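Local coordinates for protein RNA-dependent RNA Polymerase (PDB 6TZ0) that catalyses RNA-templated RNA synthesis inside the virus particle, transcribing the double-stranded genome conservatively and probably also replicating it, at residues V269-Q274 against G280-T285; Q274-I279 against N525-G530; G730-F735 against Q1147-S1152. One frame throughout, in Å; residues are numbered along the deposited sequence.

Contact 1: residues V269-Q274 against G280-T285; sequences VPVWSQ and GHRTKT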
loop_
_atom_site.group_PDB
_atom_site.type_symbol
_atom_site.label_atom_id
_atom_site.label_comp_id
_atom_site.label_asym_id
_atom_site.label_seq_id
_atom_site.Cartn_x
_atom_site.Cartn_y
_atom_site.Cartn_z
ATOM N N VAL A 269 -39.013 -10.155 -3.591
ATOM C CA VAL A 269 -37.774 -9.409 -3.792
ATOM C C VAL A 269 -37.827 -8.820 -5.198
ATOM O O VAL A 269 -38.577 -9.315 -6.049
ATOM C CB VAL A 269 -36.533 -10.309 -3.594
ATOM C CG1 VAL A 269 -36.572 -10.937 -2.237
ATOM C CG2 VAL A 269 -36.466 -11.383 -4.660
ATOM N N PRO A 270 -37.070 -7.759 -5.475
ATOM C CA PRO A 270 -37.002 -7.253 -6.850
ATOM C C PRO A 270 -36.113 -8.125 -7.728
ATOM O O PRO A 270 -35.331 -8.949 -7.255
ATOM C CB PRO A 270 -36.418 -5.846 -6.689
ATOM C CG PRO A 270 -35.670 -5.898 -5.436
ATOM C CD PRO A 270 -36.432 -6.819 -4.535
ATOM N N VAL A 271 -36.253 -7.929 -9.038
ATOM C CA VAL A 271 -35.534 -8.702 -10.043
ATOM C C VAL A 271 -34.763 -7.742 -10.932
ATOM O O VAL A 271 -35.344 -6.809 -11.494
ATOM C CB VAL A 271 -36.484 -9.576 -10.883
ATOM C CG1 VAL A 271 -35.748 -10.217 -12.037
ATOM C CG2 VAL A 271 -37.125 -10.640 -10.026
ATOM N N TRP A 272 -33.466 -7.980 -11.069
ATOM C CA TRP A 272 -32.585 -7.117 -11.838
ATOM C C TRP A 272 -32.255 -7.718 -13.195
ATOM O O TRP A 272 -32.010 -8.919 -13.318
ATOM C CB TRP A 272 -31.297 -6.858 -11.067
ATOM C CG TRP A 272 -31.482 -5.952 -9.909
ATOM C CD1 TRP A 272 -31.842 -6.304 -8.648
ATOM C CD2 TRP A 272 -31.277 -4.539 -9.890
ATOM N NE1 TRP A 272 -31.898 -5.200 -7.850
ATOM C CE2 TRP A 272 -31.550 -4.101 -8.586
ATOM C CE3 TRP A 272 -30.890 -3.600 -10.851
ATOM C CZ2 TRP A 272 -31.455 -2.767 -8.215
ATOM C CZ3 TRP A 272 -30.800 -2.274 -10.480
ATOM C CH2 TRP A 272 -31.076 -1.871 -9.175
ATOM N N SER A 273 -32.228 -6.859 -14.204
ATOM C CA SER A 273 -31.827 -7.213 -15.552
ATOM C C SER A 273 -30.311 -7.321 -15.657
ATOM O O SER A 273 -29.567 -7.040 -14.716
ATOM C CB SER A 273 -32.336 -6.174 -16.541
ATOM O OG SER A 273 -31.800 -6.402 -17.826
ATOM N N GLN A 274 -29.851 -7.737 -16.836
ATOM C CA GLN A 274 -28.431 -7.683 -17.146
ATOM C C GLN A 274 -27.967 -6.244 -17.261
ATOM O O GLN A 274 -26.827 -5.926 -16.917
ATOM C CB GLN A 274 -28.163 -8.396 -18.466
ATOM C CG GLN A 274 -28.731 -9.774 -18.546
ATOM C CD GLN A 274 -28.559 -10.382 -19.906
ATOM O OE1 GLN A 274 -27.996 -9.768 -20.806
ATOM N NE2 GLN A 274 -29.065 -11.594 -20.076
ATOM N N GLY A 280 -38.719 -6.545 -12.660
ATOM C CA GLY A 280 -39.898 -7.114 -12.051
ATOM C C GLY A 280 -39.627 -7.468 -10.613
ATOM O O GLY A 280 -38.593 -7.113 -10.049
ATOM N N HIS A 281 -40.575 -8.181 -10.026
ATOM C CA HIS A 281 -40.404 -8.746 -8.701
ATOM C C HIS A 281 -40.996 -10.143 -8.688
ATOM O O HIS A 281 -41.988 -10.421 -9.362
ATOM C CB HIS A 281 -41.060 -7.886 -7.612
ATOM C CG HIS A 281 -42.551 -7.839 -7.691
ATOM N ND1 HIS A 281 -43.225 -6.957 -8.502
ATOM C CD2 HIS A 281 -43.498 -8.581 -7.074
ATOM C CE1 HIS A 281 -44.524 -7.148 -8.374
ATOM N NE2 HIS A 281 -44.717 -8.133 -7.519
ATOM N N ARG A 282 -40.374 -11.023 -7.919
ATOM C CA ARG A 282 -40.822 -12.397 -7.789
ATOM C C ARG A 282 -41.008 -12.701 -6.316
ATOM O O ARG A 282 -40.620 -11.918 -5.453
ATOM C CB ARG A 282 -39.826 -13.374 -8.436
ATOM C CG ARG A 282 -38.445 -13.401 -7.806
ATOM C CD ARG A 282 -37.467 -14.182 -8.674
ATOM N NE ARG A 282 -36.086 -14.041 -8.218
ATOM C CZ ARG A 282 -35.439 -14.933 -7.480
ATOM N NH1 ARG A 282 -36.031 -16.068 -7.147
ATOM N NH2 ARG A 282 -34.187 -14.711 -7.107
ATOM N N THR A 283 -41.626 -13.835 -6.034
ATOM C CA THR A 283 -41.799 -14.316 -4.672
ATOM C C THR A 283 -41.064 -15.641 -4.566
ATOM O O THR A 283 -41.507 -16.649 -5.122
ATOM C CB THR A 283 -43.274 -14.473 -4.317
ATOM O OG1 THR A 283 -43.936 -13.213 -4.458
ATOM C CG2 THR A 283 -43.424 -14.951 -2.882
ATOM N N LYS A 284 -39.948 -15.640 -3.852
ATOM C CA LYS A 284 -39.062 -16.788 -3.796
ATOM C C LYS A 284 -39.021 -17.351 -2.384
ATOM O O LYS A 284 -39.514 -16.744 -1.433
ATOM C CB LYS A 284 -37.654 -16.402 -4.251
ATOM C CG LYS A 284 -36.937 -15.470 -3.302
ATOM C CD LYS A 284 -35.610 -15.018 -3.867
ATOM C CE LYS A 284 -34.618 -16.155 -3.973
ATOM N NZ LYS A 284 -34.206 -16.689 -2.659
ATOM N N THR A 285 -38.422 -18.527 -2.253
ATOM C CA THR A 285 -38.155 -19.113 -0.950
ATOM C C THR A 285 -36.780 -18.669 -0.475
ATOM O O THR A 285 -35.884 -18.420 -1.287
ATOM C CB THR A 285 -38.255 -20.640 -0.983
ATOM O OG1 THR A 285 -38.004 -21.162 0.329
ATOM C CG2 THR A 285 -37.282 -21.256 -1.968
#

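Contact 2: residues Q274-I279 against N525-G530; sequences QFNEVI and NAFDIG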
loop_
_atom_site.group_PDB
_atom_site.type_symbol
_atom_site.label_atom_id
_atom_site.label_comp_id
_atom_site.label_asym_id
_atom_site.label_seq_id
_atom_site.Cartn_x
_atom_site.Cartn_y
_atom_site.Cartn_z
ATOM N N GLN A 274 -29.851 -7.737 -16.836
ATOM C CA GLN A 274 -28.431 -7.683 -17.146
ATOM C C GLN A 274 -27.967 -6.244 -17.261
ATOM O O GLN A 274 -26.827 -5.926 -16.917
ATOM C CB GLN A 274 -28.163 -8.396 -18.466
ATOM C CG GLN A 274 -28.731 -9.774 -18.546
ATOM C CD GLN A 274 -28.559 -10.382 -19.906
ATOM O OE1 GLN A 274 -27.996 -9.768 -20.806
ATOM N NE2 GLN A 274 -29.065 -11.594 -20.076
ATOM N N PHE A 275 -28.825 -5.383 -17.789
ATOM C CA PHE A 275 -28.490 -4.005 -18.129
ATOM C C PHE A 275 -28.928 -3.027 -17.047
ATOM O O PHE A 275 -29.511 -1.990 -17.360
ATOM C CB PHE A 275 -29.129 -3.667 -19.469
ATOM C CG PHE A 275 -28.687 -4.570 -20.585
ATOM C CD1 PHE A 275 -27.507 -4.327 -21.259
ATOM C CD2 PHE A 275 -29.436 -5.686 -20.935
ATOM C CE1 PHE A 275 -27.092 -5.164 -22.273
ATOM C CE2 PHE A 275 -29.020 -6.527 -21.944
ATOM C CZ PHE A 275 -27.849 -6.265 -22.610
ATOM N N ASN A 276 -28.618 -3.344 -15.780
ATOM C CA ASN A 276 -28.722 -2.430 -14.629
ATOM C C ASN A 276 -30.129 -1.863 -14.426
ATOM O O ASN A 276 -30.291 -0.681 -14.121
ATOM C CB ASN A 276 -27.713 -1.286 -14.747
ATOM C CG ASN A 276 -26.284 -1.765 -14.767
ATOM O OD1 ASN A 276 -25.605 -1.670 -15.786
ATOM N ND2 ASN A 276 -25.807 -2.257 -13.634
ATOM N N GLU A 277 -31.153 -2.693 -14.594
ATOM C CA GLU A 277 -32.532 -2.231 -14.512
ATOM C C GLU A 277 -33.358 -3.166 -13.649
ATOM O O GLU A 277 -33.172 -4.383 -13.686
ATOM C CB GLU A 277 -33.172 -2.146 -15.892
ATOM C CG GLU A 277 -32.642 -1.057 -16.793
ATOM C CD GLU A 277 -33.225 -1.151 -18.190
ATOM O OE1 GLU A 277 -33.922 -2.148 -18.469
ATOM O OE2 GLU A 277 -32.985 -0.239 -19.009
ATOM N N VAL A 278 -34.281 -2.595 -12.884
ATOM C CA VAL A 278 -35.262 -3.383 -12.145
ATOM C C VAL A 278 -36.418 -3.685 -13.093
ATOM O O VAL A 278 -37.152 -2.783 -13.500
ATOM C CB VAL A 278 -35.749 -2.654 -10.891
ATOM C CG1 VAL A 278 -36.821 -3.459 -10.202
ATOM C CG2 VAL A 278 -34.606 -2.428 -9.951
ATOM N N ILE A 279 -36.583 -4.958 -13.440
ATOM C CA ILE A 279 -37.544 -5.360 -14.456
ATOM C C ILE A 279 -38.775 -6.045 -13.883
ATOM O O ILE A 279 -39.800 -6.114 -14.577
ATOM C CB ILE A 279 -36.875 -6.255 -15.514
ATOM C CG1 ILE A 279 -36.181 -7.433 -14.830
ATOM C CG2 ILE A 279 -35.919 -5.439 -16.341
ATOM C CD1 ILE A 279 -35.648 -8.471 -15.770
ATOM N N ASN A 525 -21.004 4.521 -7.002
ATOM C CA ASN A 525 -22.447 4.447 -7.174
ATOM C C ASN A 525 -22.884 2.999 -7.331
ATOM O O ASN A 525 -22.117 2.080 -7.033
ATOM C CB ASN A 525 -22.908 5.316 -8.349
ATOM C CG ASN A 525 -22.172 5.020 -9.639
ATOM O OD1 ASN A 525 -21.363 4.099 -9.720
ATOM N ND2 ASN A 525 -22.433 5.826 -10.654
ATOM N N ALA A 526 -24.118 2.778 -7.770
ATOM C CA ALA A 526 -24.662 1.430 -7.864
ATOM C C ALA A 526 -24.127 0.616 -9.041
ATOM O O ALA A 526 -24.571 -0.521 -9.217
ATOM C CB ALA A 526 -26.187 1.487 -7.939
ATOM N N PHE A 527 -23.198 1.138 -9.848
ATOM C CA PHE A 527 -22.587 0.295 -10.869
ATOM C C PHE A 527 -21.625 -0.723 -10.282
ATOM O O PHE A 527 -21.296 -1.701 -10.957
ATOM C CB PHE A 527 -21.816 1.109 -11.910
ATOM C CG PHE A 527 -22.676 1.918 -12.832
ATOM C CD1 PHE A 527 -23.511 1.295 -13.738
ATOM C CD2 PHE A 527 -22.560 3.300 -12.870
ATOM C CE1 PHE A 527 -24.284 2.036 -14.608
ATOM C CE2 PHE A 527 -23.317 4.050 -13.749
ATOM C CZ PHE A 527 -24.184 3.418 -14.615
ATOM N N ASP A 528 -21.156 -0.503 -9.054
ATOM C CA ASP A 528 -20.177 -1.396 -8.451
ATOM C C ASP A 528 -20.799 -2.720 -8.050
ATOM O O ASP A 528 -20.113 -3.746 -8.029
ATOM C CB ASP A 528 -19.564 -0.729 -7.226
ATOM C CG ASP A 528 -18.806 0.528 -7.567
ATOM O OD1 ASP A 528 -18.265 0.617 -8.686
ATOM O OD2 ASP A 528 -18.761 1.439 -6.714
ATOM N N ILE A 529 -22.086 -2.716 -7.731
ATOM C CA ILE A 529 -22.782 -3.882 -7.210
ATOM C C ILE A 529 -23.734 -4.472 -8.245
ATOM O O ILE A 529 -24.610 -5.253 -7.894
ATOM C CB ILE A 529 -23.520 -3.540 -5.909
ATOM C CG1 ILE A 529 -24.507 -2.400 -6.145
ATOM C CG2 ILE A 529 -22.546 -3.144 -4.845
ATOM C CD1 ILE A 529 -25.363 -2.077 -4.956
ATOM N N GLY A 530 -23.568 -4.110 -9.518
ATOM C CA GLY A 530 -24.528 -4.510 -10.533
ATOM C C GLY A 530 -24.499 -5.987 -10.863
ATOM O O GLY A 530 -25.543 -6.582 -11.142
#

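Contact 3: residues G730-F735 against Q1147-S1152; sequences GTFWGF and QLFFLS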
loop_
_atom_site.group_PDB
_atom_site.type_symbol
_atom_site.label_atom_id
_atom_site.label_comp_id
_atom_site.label_asym_id
_atom_site.label_seq_id
_atom_site.Cartn_x
_atom_site.Cartn_y
_atom_site.Cartn_z
ATOM N N GLY A 730 -31.080 -9.008 -4.431
ATOM C CA GLY A 730 -31.319 -7.812 -5.215
ATOM C C GLY A 730 -31.396 -6.542 -4.405
ATOM O O GLY A 730 -31.944 -5.547 -4.878
ATOM N N THR A 731 -30.828 -6.543 -3.204
ATOM C CA THR A 731 -30.985 -5.466 -2.238
ATOM C C THR A 731 -29.657 -5.196 -1.548
ATOM O O THR A 731 -29.017 -6.124 -1.048
ATOM C CB THR A 731 -32.071 -5.833 -1.219
ATOM O OG1 THR A 731 -33.368 -5.736 -1.822
ATOM C CG2 THR A 731 -31.987 -5.003 0.031
ATOM N N PHE A 732 -29.253 -3.929 -1.520
ATOM C CA PHE A 732 -27.997 -3.503 -0.916
ATOM C C PHE A 732 -28.198 -3.184 0.560
ATOM O O PHE A 732 -28.916 -2.241 0.899
ATOM C CB PHE A 732 -27.461 -2.288 -1.671
ATOM C CG PHE A 732 -26.261 -1.657 -1.044
ATOM C CD1 PHE A 732 -25.058 -2.334 -0.986
ATOM C CD2 PHE A 732 -26.321 -0.358 -0.566
ATOM C CE1 PHE A 732 -23.952 -1.749 -0.424
ATOM C CE2 PHE A 732 -25.214 0.233 -0.005
ATOM C CZ PHE A 732 -24.031 -0.464 0.063
ATOM N N TRP A 733 -27.566 -3.969 1.438
ATOM C CA TRP A 733 -27.538 -3.676 2.872
ATOM C C TRP A 733 -26.244 -2.916 3.147
ATOM O O TRP A 733 -25.167 -3.508 3.212
ATOM C CB TRP A 733 -27.614 -4.933 3.737
ATOM C CG TRP A 733 -28.882 -5.750 3.653
ATOM C CD1 TRP A 733 -29.942 -5.548 2.829
ATOM C CD2 TRP A 733 -29.230 -6.870 4.480
ATOM N NE1 TRP A 733 -30.907 -6.494 3.056
ATOM C CE2 TRP A 733 -30.498 -7.311 4.074
ATOM C CE3 TRP A 733 -28.579 -7.553 5.513
ATOM C CZ2 TRP A 733 -31.130 -8.402 4.662
ATOM C CZ3 TRP A 733 -29.211 -8.628 6.097
ATOM C CH2 TRP A 733 -30.469 -9.043 5.671
ATOM N N GLY A 734 -26.346 -1.603 3.305
ATOM C CA GLY A 734 -25.169 -0.809 3.566
ATOM C C GLY A 734 -24.697 -0.905 5.004
ATOM O O GLY A 734 -25.441 -1.259 5.915
ATOM N N PHE A 735 -23.424 -0.577 5.204
ATOM C CA PHE A 735 -22.754 -0.715 6.497
ATOM C C PHE A 735 -22.485 0.699 7.015
ATOM O O PHE A 735 -21.448 1.294 6.722
ATOM C CB PHE A 735 -21.449 -1.519 6.376
ATOM C CG PHE A 735 -21.631 -2.973 5.998
ATOM C CD1 PHE A 735 -22.860 -3.607 6.095
ATOM C CD2 PHE A 735 -20.545 -3.707 5.546
ATOM C CE1 PHE A 735 -23.001 -4.935 5.736
ATOM C CE2 PHE A 735 -20.678 -5.035 5.193
ATOM C CZ PHE A 735 -21.905 -5.648 5.288
ATOM N N GLN A 1147 -23.750 10.217 -3.157
ATOM C CA GLN A 1147 -24.978 10.940 -2.863
ATOM C C GLN A 1147 -26.110 10.472 -3.773
ATOM O O GLN A 1147 -27.227 10.224 -3.312
ATOM C CB GLN A 1147 -24.716 12.439 -3.020
ATOM C CG GLN A 1147 -25.817 13.345 -2.537
ATOM C CD GLN A 1147 -25.466 14.806 -2.690
ATOM O OE1 GLN A 1147 -24.441 15.148 -3.274
ATOM N NE2 GLN A 1147 -26.301 15.674 -2.145
ATOM N N LEU A 1148 -25.833 10.367 -5.070
ATOM C CA LEU A 1148 -26.789 9.875 -6.065
ATOM C C LEU A 1148 -26.447 8.426 -6.411
ATOM O O LEU A 1148 -26.007 8.107 -7.514
ATOM C CB LEU A 1148 -26.762 10.767 -7.309
ATOM C CG LEU A 1148 -27.514 12.097 -7.481
ATOM C CD1 LEU A 1148 -28.984 11.934 -7.629
ATOM C CD2 LEU A 1148 -27.287 13.022 -6.325
ATOM N N PHE A 1149 -26.658 7.541 -5.439
ATOM C CA PHE A 1149 -26.128 6.181 -5.523
ATOM C C PHE A 1149 -26.952 5.308 -6.469
ATOM O O PHE A 1149 -26.430 4.795 -7.460
ATOM C CB PHE A 1149 -26.068 5.590 -4.113
ATOM C CG PHE A 1149 -25.454 4.224 -4.020
ATOM C CD1 PHE A 1149 -24.080 4.066 -4.022
ATOM C CD2 PHE A 1149 -26.249 3.107 -3.868
ATOM C CE1 PHE A 1149 -23.515 2.810 -3.918
ATOM C CE2 PHE A 1149 -25.691 1.855 -3.762
ATOM C CZ PHE A 1149 -24.321 1.704 -3.787
ATOM N N PHE A 1150 -28.241 5.128 -6.181
ATOM C CA PHE A 1150 -29.154 4.460 -7.105
ATOM C C PHE A 1150 -29.816 5.402 -8.096
ATOM O O PHE A 1150 -30.449 4.928 -9.043
ATOM C CB PHE A 1150 -30.268 3.714 -6.363
ATOM C CG PHE A 1150 -29.857 2.387 -5.813
ATOM C CD1 PHE A 1150 -29.670 1.308 -6.656
ATOM C CD2 PHE A 1150 -29.723 2.199 -4.453
ATOM C CE1 PHE A 1150 -29.310 0.078 -6.152
ATOM C CE2 PHE A 1150 -29.369 0.973 -3.943
ATOM C CZ PHE A 1150 -29.164 -0.091 -4.795
ATOM N N LEU A 1151 -29.695 6.706 -7.911
ATOM C CA LEU A 1151 -30.433 7.667 -8.710
ATOM C C LEU A 1151 -29.610 8.119 -9.913
ATOM O O LEU A 1151 -28.396 7.929 -9.977
ATOM C CB LEU A 1151 -30.836 8.859 -7.851
ATOM C CG LEU A 1151 -32.146 8.891 -7.072
ATOM C CD1 LEU A 1151 -33.264 8.883 -8.068
ATOM C CD2 LEU A 1151 -32.296 7.742 -6.090
ATOM N N SER A 1152 -30.291 8.738 -10.872
ATOM C CA SER A 1152 -29.690 9.018 -12.168
ATOM C C SER A 1152 -28.825 10.268 -12.135
ATOM O O SER A 1152 -29.159 11.262 -11.486
ATOM C CB SER A 1152 -30.771 9.183 -13.233
ATOM O OG SER A 1152 -31.512 10.366 -13.024
#

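Contact 1: residues V269-Q274 against G280-T285
Val269 and Arg282 face each other as a hydrogen-bonded pair of a β-hairpin, a two-stranded antiparallel sheet in the N-terminal region of the polymerase, built from strands 266-272 and 278-285. Val269 N donates to Arg282 O at 3.0 Å, and Arg282 N returns the bond to Val269 O at 3.1 Å. Two residues on, Val271 N reaches Gly280 O at 2.7 Å. Pro270 and His281 face each other between these bonded pairs as a non-hydrogen-bonded pair, their CA atoms 4.2 Å apart. The His281 ring leads off the hairpin, and its ND1 is hydrogen-bonded to ND1 of His1039.

Apolar contact gathers on the face that carries Val269, Val271 and Arg282. The Arg282 chain runs extended from CG to NE and crosses Val271 at about a right angle, so that the methyl CG2 rests against its aliphatic stem, 3.8 Å from both CG and CD of Arg282, and also lies at the edge of the guanidinium, in its plane. With CG2 of Val271 beside the backbone N (chi1 172° for CG1), the methyl is turned onto that stem. Lys284 bends at its last two torsions and turns NZ back to the carbonyl of Thr285, while its CD packs 3.8 Å from CG2 of Val269.

Contact 2: residues Q274-I279 against N525-G530
The amide of Asn276 and the ring of Phe527 stand almost perpendicular, their planes 89° apart. The meeting is at the rim of the ring: OD1 lies near the ring plane, 4.1 Å from Phe527 CE1 and scarcely farther from CD1, so an amide oxygen faces the slightly positive C-H edge. The other arm of the amide points to the backbone, with ND2 4.0 Å from Gly530 CA. No hydrogen bond joins the two segments. OD1 has a weak one to Arg1067 NH1, and Phe527 also touches Arg1067 and Leu1065, which brings a third loop up to the pair.

Asn276 takes positive phi and psi (57° and 41°), the left-handed conformation readily adopted by asparagine in turns, and its side chain leaves the connection between the strands toward the polymerase domain. On the other side, residues Asn525 to Asp528 make a type I turn closed by a weak Asp528 N to Asn525 O bond; Asn525 OD1 adds a second weak one from Phe527 N, at 3.5 Å.

The contact thus sets the connection between strands 266-272 and 278-285 against the loop that follows helix 501-508, where Ile529 takes the N-cap position of helix 530-535.

Contact 3: residues G730-F735 against Q1147-S1152
Phe732 carries this contact to Phe1149 and Phe1150, and the chain leads up to it through Gly730 and Thr731. Gly730 has a positive phi, and its carbonyl accepts a hydrogen bond from the indole N-H of Trp272. Thr731 turns its side chain away from residues 1147-1152, whereas Phe732 turns toward them. Its CG is anti to the backbone N (chi1 173°), which carries the ring out to Phe1149: CD2 of Phe732 lies 3.9 Å from CE2 of Phe1149, and CZ of Phe1149 sits over one face of the Phe732 ring near its rim. The ring centroids are 5.3 Å apart with planes inclined at 32°, too tilted for a stack and too flat for a T-shaped pair. Phe1150 comes in nearer the backbone of Phe732, setting the edge of its ring, at CZ, 4.2 Å from Phe732 CB.

Phe732 and Trp733 form the short, weakly bonded outer strand of a small antiparallel sheet with strands 725-727 and 720-722. Coming directly after the palm strands, this element is consistent with the motif E region at the palm-thumb border of RNA polymerases; the opposing loop belongs to the C-terminal region.

Trp733 points the other way, onto Val328 and Ala329 of helix 325-339. Gly734 then folds back over the ring, its N 3.9 Å above the Phe732 plane on the face opposite Phe1149. At the end of the segment, Phe735 touches Tyr332 of the same helix and makes a cation-pi contact with Arg336.

Overall arrangement
The three contacts cluster on one side of the polymerase's centre. Contacts 2 and 3 lie about 10 Å apart, contacts 1 and 2 about 13 Å, and contacts 1 and 3 about 17 Å, centre to centre. Contacts 1 and 2 interleave along the chain, share Gln274 and use the same hairpin; contact 3 opens only after both have closed. Trp272 links contacts 1 and 3, packing its indole on Phe1150, while a backbone bond from Ala526 N to Phe1149 O (3.1 Å) and Ile529 against Phe732 tie contact 2 to contact 3. N-terminal, polymerase and C-terminal regions therefore converge here, away from the metal-binding aspartates, consistent with the cage-like build of reovirus-family polymerases.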